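Local coordinates for protein galactitol 1-phosphate 5-dehydrogenase (Escherichia coli, PDB 4UEJ) that oxidises galactitol 1-phosphate to D-tagatose 6-phosphate with NAD(+), as a homodimeric, zinc-containing member of the alcohol dehydrogenase family, at residues 237-240 with 241-244; 267-270 with 271-274. All coordinates share one frame; numbering follows the deposited sequence.

Contact 1. Residues 237-240 with 241-244; sequences AGVP and QTVE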
loop_
_atom_site.group_PDB
_atom_site.type_symbol
_atom_site.label_atom_id
_atom_site.label_comp_id
_atom_site.label_asym_id
_atom_site.label_seq_id
_atom_site.Cartn_x
_atom_site.Cartn_y
_atom_site.Cartn_z
ATOM N N ALA A 237 -2.627 -15.151 4.809
ATOM C CA ALA A 237 -3.824 -15.814 5.335
ATOM C C ALA A 237 -5.121 -15.372 4.648
ATOM O O ALA A 237 -6.106 -16.115 4.627
ATOM C CB ALA A 237 -3.928 -15.592 6.843
ATOM N N GLY A 238 -5.126 -14.171 4.086
ATOM C CA GLY A 238 -6.281 -13.701 3.335
ATOM C C GLY A 238 -7.571 -13.622 4.132
ATOM O O GLY A 238 -8.643 -13.972 3.644
ATOM N N VAL A 239 -7.483 -13.140 5.363
ATOM C CA VAL A 239 -8.682 -12.866 6.145
ATOM C C VAL A 239 -8.552 -11.462 6.713
ATOM O O VAL A 239 -7.436 -10.983 6.915
ATOM C CB VAL A 239 -8.889 -13.894 7.275
ATOM C CG1 VAL A 239 -9.095 -15.287 6.702
ATOM C CG2 VAL A 239 -7.712 -13.883 8.224
ATOM N N PRO A 240 -9.689 -10.783 6.950
ATOM C CA PRO A 240 -9.616 -9.390 7.398
ATOM C C PRO A 240 -8.779 -9.216 8.655
ATOM O O PRO A 240 -8.021 -8.256 8.736
ATOM C CB PRO A 240 -11.079 -9.029 7.665
ATOM C CG PRO A 240 -11.853 -9.932 6.765
ATOM C CD PRO A 240 -11.083 -11.229 6.768
ATOM N N GLN A 241 -8.884 -10.147 9.600
ATOM C CA GLN A 241 -8.189 -9.995 10.869
ATOM C C GLN A 241 -6.673 -9.944 10.682
ATOM O O GLN A 241 -5.976 -9.269 11.429
ATOM C CB GLN A 241 -8.555 -11.130 11.830
ATOM C CG GLN A 241 -10.038 -11.221 12.178
ATOM C CD GLN A 241 -10.811 -12.139 11.240
ATOM O OE1 GLN A 241 -10.469 -12.279 10.066
ATOM N NE2 GLN A 241 -11.853 -12.782 11.766
ATOM N N THR A 242 -6.154 -10.651 9.688
ATOM C CA THR A 242 -4.701 -10.687 9.530
ATOM C C THR A 242 -4.182 -9.481 8.762
ATOM O O THR A 242 -3.065 -9.047 9.015
ATOM C CB THR A 242 -4.206 -11.983 8.842
ATOM O OG1 THR A 242 -4.847 -12.154 7.569
ATOM C CG2 THR A 242 -4.475 -13.200 9.727
ATOM N N VAL A 243 -4.971 -8.931 7.832
ATOM C CA VAL A 243 -4.610 -7.665 7.185
ATOM C C VAL A 243 -4.552 -6.560 8.227
ATOM O O VAL A 243 -3.593 -5.793 8.280
ATOM C CB VAL A 243 -5.607 -7.254 6.075
ATOM C CG1 VAL A 243 -5.183 -5.924 5.453
ATOM C CG2 VAL A 243 -5.712 -8.328 5.015
ATOM N N GLU A 244 -5.592 -6.479 9.055
ATOM C CA GLU A 244 -5.607 -5.545 10.177
ATOM C C GLU A 244 -4.409 -5.752 11.098
ATOM O O GLU A 244 -3.757 -4.788 11.508
ATOM C CB GLU A 244 -6.905 -5.691 10.973
ATOM C CG GLU A 244 -7.001 -4.813 12.201
ATOM C CD GLU A 244 -8.293 -5.042 12.974
ATOM O OE1 GLU A 244 -8.661 -6.215 13.191
ATOM O OE2 GLU A 244 -8.945 -4.051 13.360
#

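Contact 2. Residues 267-270 with 271-274; sequences HLTS and ATFG. With ZN (zinc ion), chain E.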
loop_
_atom_site.group_PDB
_atom_site.type_symbol
_atom_site.label_atom_id
_atom_site.label_comp_id
_atom_site.label_asym_id
_atom_site.label_seq_id
_atom_site.Cartn_x
_atom_site.Cartn_y
_atom_site.Cartn_z
ATOM N N HIS A 267 -13.023 -4.058 7.265
ATOM C CA HIS A 267 -13.355 -2.821 7.962
ATOM C C HIS A 267 -12.144 -2.381 8.765
ATOM O O HIS A 267 -11.724 -3.073 9.689
ATOM C CB HIS A 267 -14.577 -2.998 8.878
ATOM C CG HIS A 267 -14.990 -1.741 9.587
ATOM N ND1 HIS A 267 -16.204 -1.127 9.370
ATOM C CD2 HIS A 267 -14.346 -0.983 10.508
ATOM C CE1 HIS A 267 -16.289 -0.044 10.125
ATOM N NE2 HIS A 267 -15.175 0.064 10.827
ATOM N N LEU A 268 -11.567 -1.241 8.411
ATOM C CA LEU A 268 -10.475 -0.702 9.208
ATOM C C LEU A 268 -10.972 0.504 9.979
ATOM O O LEU A 268 -11.607 1.384 9.413
ATOM C CB LEU A 268 -9.281 -0.312 8.333
ATOM C CG LEU A 268 -8.546 -1.404 7.554
ATOM C CD1 LEU A 268 -7.352 -0.794 6.840
ATOM C CD2 LEU A 268 -8.104 -2.531 8.468
ATOM N N THR A 269 -10.694 0.543 11.273
ATOM C CA THR A 269 -10.966 1.742 12.040
ATOM C C THR A 269 -10.132 2.889 11.484
ATOM O O THR A 269 -9.110 2.662 10.831
ATOM C CB THR A 269 -10.635 1.550 13.512
ATOM O OG1 THR A 269 -9.222 1.356 13.635
ATOM C CG2 THR A 269 -11.358 0.332 14.057
ATOM N N SER A 270 -10.555 4.120 11.742
ATOM C CA SER A 270 -9.777 5.267 11.303
ATOM C C SER A 270 -8.395 5.223 11.946
ATOM O O SER A 270 -7.407 5.661 11.352
ATOM C CB SER A 270 -10.495 6.578 11.642
ATOM O OG SER A 270 -10.806 6.643 13.017
ATOM N N ALA A 271 -8.338 4.674 13.158
ATOM C CA ALA A 271 -7.080 4.520 13.868
ATOM C C ALA A 271 -6.137 3.612 13.087
ATOM O O ALA A 271 -4.987 3.976 12.840
ATOM C CB ALA A 271 -7.319 3.969 15.266
ATOM N N THR A 272 -6.626 2.437 12.696
ATOM C CA THR A 272 -5.797 1.485 11.963
ATOM C C THR A 272 -5.415 2.048 10.604
ATOM O O THR A 272 -4.260 1.953 10.195
ATOM C CB THR A 272 -6.506 0.125 11.767
ATOM O OG1 THR A 272 -6.831 -0.437 13.043
ATOM C CG2 THR A 272 -5.613 -0.844 10.993
ATOM N N PHE A 273 -6.382 2.640 9.903
ATOM C CA PHE A 273 -6.075 3.256 8.619
ATOM C C PHE A 273 -5.000 4.323 8.806
ATOM O O PHE A 273 -4.055 4.407 8.027
ATOM C CB PHE A 273 -7.314 3.879 7.977
ATOM C CG PHE A 273 -7.011 4.642 6.717
ATOM C CD1 PHE A 273 -6.943 3.988 5.502
ATOM C CD2 PHE A 273 -6.780 6.014 6.752
ATOM C CE1 PHE A 273 -6.665 4.692 4.338
ATOM C CE2 PHE A 273 -6.489 6.716 5.598
ATOM C CZ PHE A 273 -6.431 6.052 4.392
ATOM N N GLY A 274 -5.158 5.121 9.853
ATOM C CA GLY A 274 -4.222 6.183 10.174
ATOM C C GLY A 274 -2.797 5.698 10.370
ATOM O O GLY A 274 -1.849 6.422 10.076
HETATM ZN ZN ZN E . -17.805 -1.633 8.295
HETATM O O HOH W 1 -9.135 -1.685 12.229
HETATM O O HOH W 2 -18.797 -3.253 9.452
#

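Contact 1. Residues 237-240 with 241-244
The side-chain amide of Gln241 stands edge-on to the ring of Pro240. Its plane is steeply inclined to the proline ring, by about 60°, and the carbonyl end points down on one face, with OE1 3.5 Å from both N and CD of Pro240. A bend at chi2 (91°) folds the glutamine back to this position, where OE1 also lies 3.6 Å from CB of Val239. Elsewhere the proline touches Leu266 and Gln264. A second flat group, the Val239 carbonyl, receives Thr242 N at 3.1 Å from above its plane, 52° out of it; Val243 N adds a weak bond to the same oxygen. This is the N-terminal turn of helix 240-249, with Val239 at the N-cap and proline in the first turn, on the loop after strand 231-235 of the Rossmann-type domain. Thr242 OG1 lies 2.9 Å from Val239 O, but it is also hydrogen-bonded to Glu235, so the destination of its proton is not settled. The Glu235 carboxylate additionally receives the amides of Ala237 and Gly238, tying the loop to the helix start. Beside these polar groups, CG2 of Val239 meets CG2 of Thr242 at 3.6 Å, and CB of Ala237 approaches that threonine methyl to 3.8 Å. Glu244 N donates to Pro240 O at 3.0 Å, almost straight, the next i to i+4 bond after Val243 N to Val239 O.

Contact 2. Residues 267-270 with 271-274
Thr269 and Thr272 meet where strand 266-268 turns into helix 270-278. With OG1 of Thr269 placed between its backbone N and carbonyl carbon (chi1 65°), the hydroxyl can accept from Thr272 N at 3.0 Å and 164°, a capping bond from the side chain of the N-cap residue. Thr269 N instead reaches Thr272 OG1 through a water, which accepts from the amide at 2.9 Å and donates to the hydroxyl at 2.7 Å. That hydroxyl is bonded to Glu248 as well. In the backbone, Phe273 N donates to Thr269 O at 2.9 Å, nearly straight at 177°, and Gly274 N reaches Ser270 O at 2.8 Å, so the first turn is closed by successive backbone bonds. The buried flank is apolar: CD2 of Leu268 and CG2 of Thr272 are 3.9 Å apart, their side chains crossing at about a right angle. The solvent side is looser and belongs to Ala271, which is exposed. Ser270 is held by the second subunit: its backbone N is hydrogen-bonded to Asp265 there, and its side chain packs on Gln264 of that subunit. His267 makes no contact with the helix turn; its ND1 binds a zinc ion at 2.0 Å, which also carries a water and ND1 of His267 of the second subunit. This zinc is separate from the catalytic and four-cysteine sites. Because ND1 is given to the metal while NE2 is hydrogen-bonded to a carboxylate oxygen of Asp265 of the second subunit, the ring is probably neutral with its proton on NE2, and the zinc bridges the dimer interface.

From the N terminus, strand 231-235 leads into contact 1, which closes the loop onto helix 240-249; after strand 255-258, strand 266-268 leads into contact 2 at the start of helix 270-278. The two are in series, neither nesting nor crossing, with centres about 14 Å apart. They nevertheless touch: CB of Glu244, on helix 240-249, lies 4.2 Å from CD2 of Leu268, which itself packs against the first turn of helix 270-278. Together they join two helix starts of the Rossmann-type domain to the dimer interface, where strand 266-268 pairs antiparallel with the second subunit and Phe273 of that subunit packs on Val243.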